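Local coordinates for uncharacterized protein (Bacteroides uniformis ATCC 8492, PDB 4Q68), which probably acts as a highly specific N-acetylmuramoyl-L-alanine amidase of the NlpC/P60 family, cleaving cell-wall muropeptides, at residues A[72-77]-A[101-106]; A[83-88]-A[140-145]. All blocks are in the same frame, centred on the assembly; numbering follows the deposited sequence.

Interaction 1. Residues A[72-77]-A[101-106]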
ATOM      1  N   GLN A  72       0.214 -13.528   4.145  1.00  5.84           N
ATOM      2  CA  GLN A  72      -0.455 -14.148   3.014  1.00  5.94           C
ATOM      3  C   GLN A  72      -1.869 -13.591   2.824  1.00  6.05           C
ATOM      4  O   GLN A  72      -2.303 -13.367   1.693  1.00  6.46           O
ATOM      5  CB  GLN A  72      -0.473 -15.644   3.207  1.00  6.53           C
ATOM      6  CG  GLN A  72      -1.045 -16.427   2.051  1.00  7.59           C
ATOM      7  CD  GLN A  72      -0.894 -17.910   2.287  1.00  9.26           C
ATOM      8  OE1 GLN A  72       0.160 -18.352   2.743  1.00 11.26           O
ATOM      9  NE2 GLN A  72      -1.938 -18.678   2.005  1.00 11.72           N
ATOM     10  N   LYS A  73      -2.583 -13.376   3.923  1.00  6.33           N
ATOM     11  CA  LYS A  73      -3.941 -12.859   3.797  0.65  7.29           C
ATOM     12  C   LYS A  73      -3.977 -11.397   3.356  1.00  6.06           C
ATOM     13  O   LYS A  73      -4.959 -10.981   2.745  1.00  6.65           O
ATOM     14  CB  LYS A  73      -4.798 -13.137   5.022  0.65 10.03           C
ATOM     15  CG  LYS A  73      -4.818 -12.112   6.103  0.65 11.33           C
ATOM     16  CD  LYS A  73      -5.822 -12.530   7.177  0.65 11.24           C
ATOM     17  CE  LYS A  73      -5.858 -11.568   8.327  0.65 12.76           C
ATOM     18  NZ  LYS A  73      -6.971 -11.933   9.262  0.65 15.23           N
ATOM     19  N   ILE A  74      -2.912 -10.645   3.606  1.00  5.52           N
ATOM     20  CA  ILE A  74      -2.770  -9.267   3.155  1.00  5.29           C
ATOM     21  C   ILE A  74      -2.366  -9.199   1.688  1.00  5.32           C
ATOM     22  O   ILE A  74      -2.856  -8.364   0.930  1.00  5.63           O
ATOM     23  CB  ILE A  74      -1.710  -8.553   4.028  1.00  5.57           C
ATOM     24  CG1 ILE A  74      -2.218  -8.382   5.451  1.00  5.68           C
ATOM     25  CG2 ILE A  74      -1.317  -7.203   3.437  1.00  6.00           C
ATOM     26  CD1 ILE A  74      -1.112  -8.144   6.454  1.00  6.19           C
ATOM     27  N   ARG A  75      -1.427 -10.043   1.289  1.00  5.38           N
ATOM     28  CA  ARG A  75      -0.779  -9.898  -0.004  1.00  5.28           C
ATOM     29  C   ARG A  75      -1.568 -10.541  -1.146  1.00  5.45           C
ATOM     30  O   ARG A  75      -1.446 -10.092  -2.295  1.00  6.10           O
ATOM     31  CB  ARG A  75       0.644 -10.479   0.065  1.00  5.45           C
ATOM     32  CG  ARG A  75       1.373 -10.472  -1.265  1.00  6.02           C
ATOM     33  CD  ARG A  75       2.832 -10.835  -1.122  1.00  6.41           C
ATOM     34  NE  ARG A  75       3.558  -9.832  -0.363  1.00  6.23           N
ATOM     35  CZ  ARG A  75       4.740 -10.041   0.199  1.00  6.26           C
ATOM     36  NH1 ARG A  75       5.360 -11.209   0.066  1.00  6.99           N
ATOM     37  NH2 ARG A  75       5.292  -9.059   0.914  1.00  6.84           N
ATOM     38  N   TYR A  76      -2.344 -11.584  -0.846  1.00  5.45           N
ATOM     39  CA  TYR A  76      -3.056 -12.365  -1.845  1.00  5.86           C
ATOM     40  C   TYR A  76      -4.553 -12.215  -1.687  1.00  5.87           C
ATOM     41  O   TYR A  76      -5.086 -12.090  -0.583  1.00  6.42           O
ATOM     42  CB  TYR A  76      -2.654 -13.848  -1.750  1.00  6.23           C
ATOM     43  CG  TYR A  76      -1.203 -14.021  -2.107  1.00  6.25           C
ATOM     44  CD1 TYR A  76      -0.805 -14.102  -3.431  1.00  6.61           C
ATOM     45  CD2 TYR A  76      -0.218 -14.053  -1.129  1.00  6.41           C
ATOM     46  CE1 TYR A  76       0.529 -14.192  -3.779  1.00  6.62           C
ATOM     47  CE2 TYR A  76       1.115 -14.150  -1.462  1.00  6.70           C
ATOM     48  CZ  TYR A  76       1.488 -14.232  -2.783  1.00  7.01           C
ATOM     49  OH  TYR A  76       2.824 -14.312  -3.098  1.00  7.49           O
ATOM     50  N   ARG A  77      -5.246 -12.288  -2.820  1.00  6.41           N
ATOM     51  CA  ARG A  77      -6.698 -12.176  -2.866  1.00  6.82           C
ATOM     52  C   ARG A  77      -7.336 -13.272  -2.013  1.00  6.99           C
ATOM     53  O   ARG A  77      -7.171 -14.470  -2.299  1.00  7.77           O
ATOM     54  CB  ARG A  77      -7.137 -12.282  -4.323  1.00  7.20           C
ATOM     55  CG  ARG A  77      -8.632 -12.119  -4.597  1.00  8.36           C
ATOM     56  CD  ARG A  77      -8.940 -12.087  -6.121  1.00  8.83           C
ATOM     57  NE  ARG A  77      -8.338 -10.898  -6.731  1.00  8.72           N
ATOM     58  CZ  ARG A  77      -7.215 -10.864  -7.452  1.00  7.55           C
ATOM     59  NH1 ARG A  77      -6.567 -11.979  -7.778  1.00  8.76           N
ATOM     60  NH2 ARG A  77      -6.731  -9.703  -7.868  1.00  8.07           N
ATOM     61  N   ASN A 101     -12.273  -8.686   4.059  1.00  7.54           N
ATOM     62  CA  ASN A 101     -11.827  -9.716   4.983  1.00  7.85           C
ATOM     63  C   ASN A 101     -11.589  -9.207   6.402  1.00  8.04           C
ATOM     64  O   ASN A 101     -11.102  -9.947   7.261  1.00  9.86           O
ATOM     65  CB  ASN A 101     -10.615 -10.434   4.392  1.00  8.14           C
ATOM     66  CG  ASN A 101     -11.006 -11.298   3.215  1.00  8.67           C
ATOM     67  OD1 ASN A 101     -11.790 -12.226   3.369  1.00 12.72           O
ATOM     68  ND2 ASN A 101     -10.508 -10.986   2.043  1.00  8.79           N
ATOM     69  N   GLY A 102     -12.016  -7.984   6.675  1.00  7.80           N
ATOM     70  CA  GLY A 102     -12.181  -7.509   8.032  1.00  8.29           C
ATOM     71  C   GLY A 102     -10.975  -6.941   8.738  1.00  7.62           C
ATOM     72  O   GLY A 102     -11.060  -6.664   9.930  1.00  9.53           O
ATOM     73  N   PHE A 103      -9.857  -6.752   8.034  1.00  6.71           N
ATOM     74  CA  PHE A 103      -8.647  -6.259   8.685  1.00  6.49           C
ATOM     75  C   PHE A 103      -8.227  -4.846   8.291  1.00  6.02           C
ATOM     76  O   PHE A 103      -7.228  -4.353   8.807  1.00  6.51           O
ATOM     77  CB  PHE A 103      -7.486  -7.262   8.577  1.00  6.89           C
ATOM     78  CG  PHE A 103      -7.045  -7.569   7.160  1.00  7.00           C
ATOM     79  CD1 PHE A 103      -6.151  -6.749   6.496  1.00  7.26           C
ATOM     80  CD2 PHE A 103      -7.504  -8.697   6.504  1.00  8.04           C
ATOM     81  CE1 PHE A 103      -5.743  -7.033   5.213  1.00  7.87           C
ATOM     82  CE2 PHE A 103      -7.082  -8.994   5.226  1.00  8.58           C
ATOM     83  CZ  PHE A 103      -6.202  -8.153   4.579  1.00  8.24           C
ATOM     84  N   LEU A 104      -8.993  -4.194   7.413  1.00  6.31           N
ATOM     85  CA  LEU A 104      -8.814  -2.784   7.112  1.00  6.47           C
ATOM     86  C   LEU A 104     -10.145  -2.052   7.155  1.00  6.40           C
ATOM     87  O   LEU A 104     -11.177  -2.597   6.767  1.00  7.56           O
ATOM     88  CB  LEU A 104      -8.244  -2.550   5.712  1.00  7.25           C
ATOM     89  CG  LEU A 104      -6.812  -2.971   5.422  1.00  7.92           C
ATOM     90  CD1 LEU A 104      -6.494  -2.686   3.961  1.00  8.48           C
ATOM     91  CD2 LEU A 104      -5.828  -2.260   6.319  1.00  7.80           C
ATOM     92  N   GLN A 105     -10.063  -0.798   7.579  1.00  6.91           N
ATOM     93  CA  GLN A 105     -11.139   0.176   7.433  0.60  7.51           C
ATOM     94  C   GLN A 105     -10.694   1.248   6.457  1.00  6.35           C
ATOM     95  O   GLN A 105      -9.552   1.690   6.486  1.00  6.86           O
ATOM     96  CB  GLN A 105     -11.462   0.842   8.768  0.60  9.84           C
ATOM     97  CG  GLN A 105     -12.144  -0.062   9.734  0.60 12.36           C
ATOM     98  CD  GLN A 105     -12.176   0.468  11.148  0.60 15.77           C
ATOM     99  OE1 GLN A 105     -11.368   1.309  11.534  0.60 18.27           O
ATOM    100  NE2 GLN A 105     -13.108  -0.040  11.940  0.60 19.01           N
ATOM    101  N   ASP A 106     -11.620   1.663   5.597  1.00  6.21           N
ATOM    102  CA  ASP A 106     -11.391   2.717   4.619  1.00  6.27           C
ATOM    103  C   ASP A 106     -11.784   4.040   5.276  1.00  6.12           C
ATOM    104  O   ASP A 106     -12.951   4.425   5.324  1.00  7.12           O
ATOM    105  CB  ASP A 106     -12.169   2.409   3.346  1.00  6.46           C
ATOM    106  CG  ASP A 106     -11.859   3.364   2.219  1.00  6.15           C
ATOM    107  OD1 ASP A 106     -11.348   4.467   2.518  1.00  6.28           O
ATOM    108  OD2 ASP A 106     -12.100   2.990   1.042  1.00  6.58           O
TER
HETATM  109  O   HOH W   1      -9.727 -10.185   9.685  1.00 16.89           O
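Phe103 drives its ring into the last turn of helix 64-75, between Lys73 and Ile74. The leading atom is CZ, which comes within 3.6 Å of the carbonyl oxygen Lys73 O; this oxygen approaches the ring obliquely and is already engaged as acceptor for the side-chain amide of Asn97. At the adjacent ring atom, Phe103 CE1 meets Ile74 CG1 at 3.8 Å, the two side chains lying at a slant to each other. With CG placed between the backbone N and the carbonyl carbon (chi1 62°), the phenyl group reaches toward the helix, Phe103 CA lying 8.6 Å from Ile74 CA. Helix 91-100 ends just before it in a Schellman motif, with Gly102 at positive phi as the C-prime residue and Phe103 N bonded to Gly98 O. Strand 104-106 of the antiparallel sheet follows immediately, and Ile74 also packs on Trp94 and on helix 41-53. Replacing Phe103 by an alanine is likely to open a gap against the last turn of helix 64-75 and leave Ile74 CG1 without its aromatic neighbour. Lys73 runs antiparallel to the phenylalanine side chain, and in the modelled conformer its CE lies 3.8 Å from Phe103 CD2. This contact and the weak bond from Lys73 NZ to a water, which donates to Asn101 O, hold for one of two conformers and are therefore doubtful.

Interaction 2. Residues A[83-88]-A[140-145]. With NAG (2-acetamido-2-deoxy-beta-D-glucopyranose), chain B.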
ATOM      1  N   GLY A  83      -0.873 -18.211  -8.388  1.00 10.53           N
ATOM      2  CA  GLY A  83      -0.182 -17.576  -9.483  1.00  9.87           C
ATOM      3  C   GLY A  83       0.090 -16.099  -9.271  1.00  9.10           C
ATOM      4  O   GLY A  83      -0.369 -15.463  -8.321  1.00  8.51           O
ATOM      5  N   TYR A  84       0.840 -15.532 -10.203  1.00  8.40           N
ATOM      6  CA  TYR A  84       1.225 -14.126 -10.145  1.00  7.34           C
ATOM      7  C   TYR A  84       0.015 -13.212  -9.989  1.00  7.03           C
ATOM      8  O   TYR A  84       0.070 -12.211  -9.270  1.00  7.46           O
ATOM      9  CB  TYR A  84       1.973 -13.775 -11.414  1.00  8.04           C
ATOM     10  CG  TYR A  84       2.403 -12.326 -11.538  1.00  7.51           C
ATOM     11  CD1 TYR A  84       3.444 -11.818 -10.777  1.00  7.52           C
ATOM     12  CD2 TYR A  84       1.788 -11.472 -12.451  1.00  7.75           C
ATOM     13  CE1 TYR A  84       3.870 -10.501 -10.931  1.00  7.99           C
ATOM     14  CE2 TYR A  84       2.203 -10.163 -12.619  1.00  7.97           C
ATOM     15  CZ  TYR A  84       3.232  -9.681 -11.855  1.00  7.53           C
ATOM     16  OH  TYR A  84       3.629  -8.382 -12.034  1.00  8.54           O
ATOM     17  N   THR A  85      -1.071 -13.529 -10.690  1.00  7.05           N
ATOM     18  CA  THR A  85      -2.210 -12.630 -10.696  1.00  6.85           C
ATOM     19  C   THR A  85      -3.085 -12.706  -9.442  1.00  6.77           C
ATOM     20  O   THR A  85      -3.995 -11.891  -9.295  1.00  7.41           O
ATOM     21  CB  THR A  85      -3.072 -12.809 -11.951  1.00  7.52           C
ATOM     22  OG1 THR A  85      -3.644 -14.121 -11.978  1.00  9.62           O
ATOM     23  CG2 THR A  85      -2.228 -12.614 -13.211  1.00  7.90           C
ATOM     24  N   SER A  86      -2.797 -13.654  -8.542  1.00  7.05           N
ATOM     25  CA  SER A  86      -3.464 -13.686  -7.236  1.00  6.92           C
ATOM     26  C   SER A  86      -2.868 -12.687  -6.247  1.00  6.42           C
ATOM     27  O   SER A  86      -3.478 -12.395  -5.230  1.00  6.74           O
ATOM     28  CB  SER A  86      -3.421 -15.090  -6.626  1.00  8.07           C
ATOM     29  OG  SER A  86      -2.105 -15.489  -6.273  1.00  8.24           O
ATOM     30  N   ARG A  87      -1.666 -12.186  -6.526  1.00  5.97           N
ATOM     31  CA  ARG A  87      -1.073 -11.136  -5.702  1.00  5.91           C
ATOM     32  C   ARG A  87      -1.844  -9.848  -5.955  1.00  6.00           C
ATOM     33  O   ARG A  87      -2.199  -9.548  -7.091  1.00  6.27           O
ATOM     34  CB  ARG A  87       0.405 -10.949  -6.051  1.00  6.50           C
ATOM     35  CG  ARG A  87       1.208 -10.361  -4.921  1.00  6.44           C
ATOM     36  CD  ARG A  87       2.531  -9.791  -5.347  1.00  7.07           C
ATOM     37  NE  ARG A  87       3.356 -10.768  -6.052  1.00  7.27           N
ATOM     38  CZ  ARG A  87       4.383 -10.442  -6.824  1.00  6.54           C
ATOM     39  NH1 ARG A  87       4.738  -9.174  -6.975  1.00  7.43           N
ATOM     40  NH2 ARG A  87       5.060 -11.391  -7.459  1.00  7.02           N
ATOM     41  N   LEU A  88      -2.087  -9.074  -4.907  1.00  5.72           N
ATOM     42  CA  LEU A  88      -2.906  -7.867  -5.008  1.00  5.91           C
ATOM     43  C   LEU A  88      -2.054  -6.673  -5.447  1.00  5.81           C
ATOM     44  O   LEU A  88      -1.754  -5.751  -4.689  1.00  7.13           O
ATOM     45  CB  LEU A  88      -3.618  -7.625  -3.687  1.00  5.94           C
ATOM     46  CG  LEU A  88      -4.646  -8.703  -3.368  1.00  6.16           C
ATOM     47  CD1 LEU A  88      -4.933  -8.776  -1.870  1.00  6.16           C
ATOM     48  CD2 LEU A  88      -5.931  -8.473  -4.141  1.00  7.21           C
ATOM     49  N   VAL A 140      -1.841 -11.977 -18.627  1.00  6.34           N
ATOM     50  CA  VAL A 140      -2.349 -10.706 -19.119  1.00  7.04           C
ATOM     51  C   VAL A 140      -3.881 -10.706 -19.134  1.00  6.76           C
ATOM     52  O   VAL A 140      -4.502  -9.738 -18.704  1.00  7.19           O
ATOM     53  CB  VAL A 140      -1.767 -10.364 -20.503  1.00  7.37           C
ATOM     54  CG1 VAL A 140      -2.518  -9.205 -21.157  1.00  7.94           C
ATOM     55  CG2 VAL A 140      -0.294 -10.045 -20.374  1.00  8.18           C
ATOM     56  N   ALA A 141      -4.491 -11.781 -19.622  1.00  6.81           N
ATOM     57  CA  ALA A 141      -5.939 -11.865 -19.665  1.00  6.94           C
ATOM     58  C   ALA A 141      -6.542 -11.837 -18.261  1.00  6.47           C
ATOM     59  O   ALA A 141      -7.555 -11.172 -18.030  1.00  6.88           O
ATOM     60  CB  ALA A 141      -6.387 -13.096 -20.433  1.00  7.32           C
ATOM     61  N   LYS A 142      -5.919 -12.547 -17.317  1.00  6.44           N
ATOM     62  CA  LYS A 142      -6.386 -12.525 -15.938  1.00  6.74           C
ATOM     63  C   LYS A 142      -6.307 -11.113 -15.376  1.00  6.28           C
ATOM     64  O   LYS A 142      -7.221 -10.655 -14.685  1.00  6.95           O
ATOM     65  CB  LYS A 142      -5.583 -13.497 -15.083  1.00  7.33           C
ATOM     66  CG  LYS A 142      -5.947 -14.951 -15.321  1.00  8.26           C
ATOM     67  CD  LYS A 142      -5.039 -15.926 -14.583  1.00  9.22           C
ATOM     68  CE  LYS A 142      -5.496 -17.364 -14.758  1.00 11.46           C
ATOM     69  NZ  LYS A 142      -4.638 -18.300 -14.029  1.00 14.38           N
HETATM   70  N   MSE A 143      -5.216 -10.403 -15.674  1.00  5.98           N
HETATM   71  CA  MSE A 143      -5.093  -9.020 -15.211  1.00  6.01           C
HETATM   72  C   MSE A 143      -6.141  -8.109 -15.841  1.00  6.02           C
HETATM   73  O   MSE A 143      -6.685  -7.247 -15.153  1.00  6.18           O
HETATM   74  CB  MSE A 143      -3.713  -8.427 -15.450  1.00  6.59           C
HETATM   75  CG  MSE A 143      -2.592  -9.037 -14.610  1.00  7.26           C
HETATM   76 SE   MSE A 143      -2.971  -9.176 -12.692  0.75  7.58          SE
HETATM   77  CE  MSE A 143      -3.491  -7.352 -12.365  1.00  7.91           C
ATOM     78  N   LYS A 144      -6.442  -8.283 -17.126  1.00  6.20           N
ATOM     79  CA  LYS A 144      -7.471  -7.457 -17.752  1.00  6.65           C
ATOM     80  C   LYS A 144      -8.813  -7.658 -17.049  1.00  6.65           C
ATOM     81  O   LYS A 144      -9.556  -6.696 -16.844  1.00  7.49           O
ATOM     82  CB  LYS A 144      -7.611  -7.771 -19.237  1.00  7.08           C
ATOM     83  CG  LYS A 144      -6.480  -7.265 -20.103  1.00  7.57           C
ATOM     84  CD  LYS A 144      -6.671  -7.676 -21.561  1.00  8.06           C
ATOM     85  CE  LYS A 144      -5.572  -7.163 -22.458  1.00  9.03           C
ATOM     86  NZ  LYS A 144      -5.705  -7.668 -23.855  1.00  9.30           N
ATOM     87  N   LYS A 145      -9.155  -8.892 -16.695  1.00  7.11           N
ATOM     88  CA  LYS A 145     -10.420  -9.140 -16.016  0.50  7.61           C
ATOM     89  C   LYS A 145     -10.444  -8.441 -14.648  1.00  7.31           C
ATOM     90  O   LYS A 145     -11.434  -7.813 -14.275  1.00  8.14           O
ATOM     91  CB  LYS A 145     -10.644 -10.638 -15.874  0.50  8.74           C
ATOM     92  CG  LYS A 145     -12.003 -10.997 -15.368  0.50 10.41           C
ATOM     93  CD  LYS A 145     -12.133 -12.488 -15.179  0.50 12.61           C
ATOM     94  CE  LYS A 145     -13.533 -12.858 -14.725  0.50 15.72           C
ATOM     95  NZ  LYS A 145     -13.687 -14.330 -14.583  0.50 18.20           N
TER
HETATM   96  C1  NAG B 301       3.583  -2.792  -6.459  0.50 10.08           C
HETATM   97  C2  NAG B 301       3.313  -3.665  -7.676  0.50  8.88           C
HETATM   98  C3  NAG B 301       3.170  -5.134  -7.286  0.50  7.54           C
HETATM   99  C4  NAG B 301       4.254  -5.568  -6.304  0.50  7.71           C
HETATM  100  C5  NAG B 301       4.454  -4.554  -5.184  0.50  8.17           C
HETATM  101  C6  NAG B 301       5.625  -4.973  -4.303  0.50  8.64           C
HETATM  102  C7  NAG B 301       2.214  -2.620  -9.608  0.50  8.75           C
HETATM  103  C8  NAG B 301       0.942  -2.232 -10.286  0.50  8.34           C
HETATM  104  N2  NAG B 301       2.135  -3.212  -8.413  0.50  9.27           N
HETATM  105  O1  NAG B 301       3.862  -1.500  -6.908  0.50 13.75           O
HETATM  106  O3  NAG B 301       3.310  -5.899  -8.456  0.50  8.51           O
HETATM  107  O4  NAG B 301       3.971  -6.842  -5.777  0.50  9.04           O
HETATM  108  O5  NAG B 301       4.698  -3.279  -5.738  0.50  9.12           O
HETATM  109  O6  NAG B 301       6.806  -5.039  -5.063  0.50  8.34           O
HETATM  110  O7  NAG B 301       3.268  -2.376 -10.186  0.50 10.12           O
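Thr85 meets Lys142 and the selenomethionine at Met143 where a short 3-10 turn, residues 84-86, packs against helix 137-150. The tight half is apolar and buried. Thr85 CG2 lies 3.6 Å from Met143 SE, with Thr85 CB only slightly farther away, and the two side chains run antiparallel alongside each other. A bend at chi2 (-49°) brings the selenium of Met143 against the threonine methyl, and a second bend, at chi3, turns CE away from the threonine. Leu133 of helix 131-134, Met123 of helix 122-125 and Tyr90 of a loop also touch the Met143 side chain.

The Lys142 side is the partly exposed border of the contact. Lys142 lies roughly perpendicular to Thr85 and offers its aliphatic portion, CD coming within 3.5 Å of Thr85 OG1, a close approach that is not a hydrogen bond. Its chain runs on extended to NZ, which makes a long, weak ion pair with Glu138, while the following lysines of the helix, Lys144 and Lys145, are exposed. The turn itself is secured from within: Gly83 O accepts both Ser86 N and Ser86 OG, the latter at 2.7 Å in the carbonyl plane. Beyond it, Arg87 forms salt bridges to Glu25 and Glu30, and its NH1 donates to O4 of the N-acetylglucosamine at 2.7 Å, with an N-H...O angle of 156°.

How the interactions relate
The two contacts lie within the amidase-like part of the chain, their centres about 17 Å apart, and their segments alternate along the sequence: 72-77, 83-88, 101-106, then 140-145. Interaction 1 joins the end of helix 64-75 to the loop entering strand 104-106, whereas interaction 2 lies farther from the centre of the chain, against helix 137-150. The connection between helices 64-75 and 91-100 links them directly, with Arg75 O 2.9 Å from Leu88 N and Arg77 NH1 3.0 Å from Thr85 O, both probable hydrogen bonds. This connection thus starts at the end of helix 64-75, beside the loop leading to strand 104-106, packs against helix 137-150 on its way, and carries the sugar neighbour Arg87.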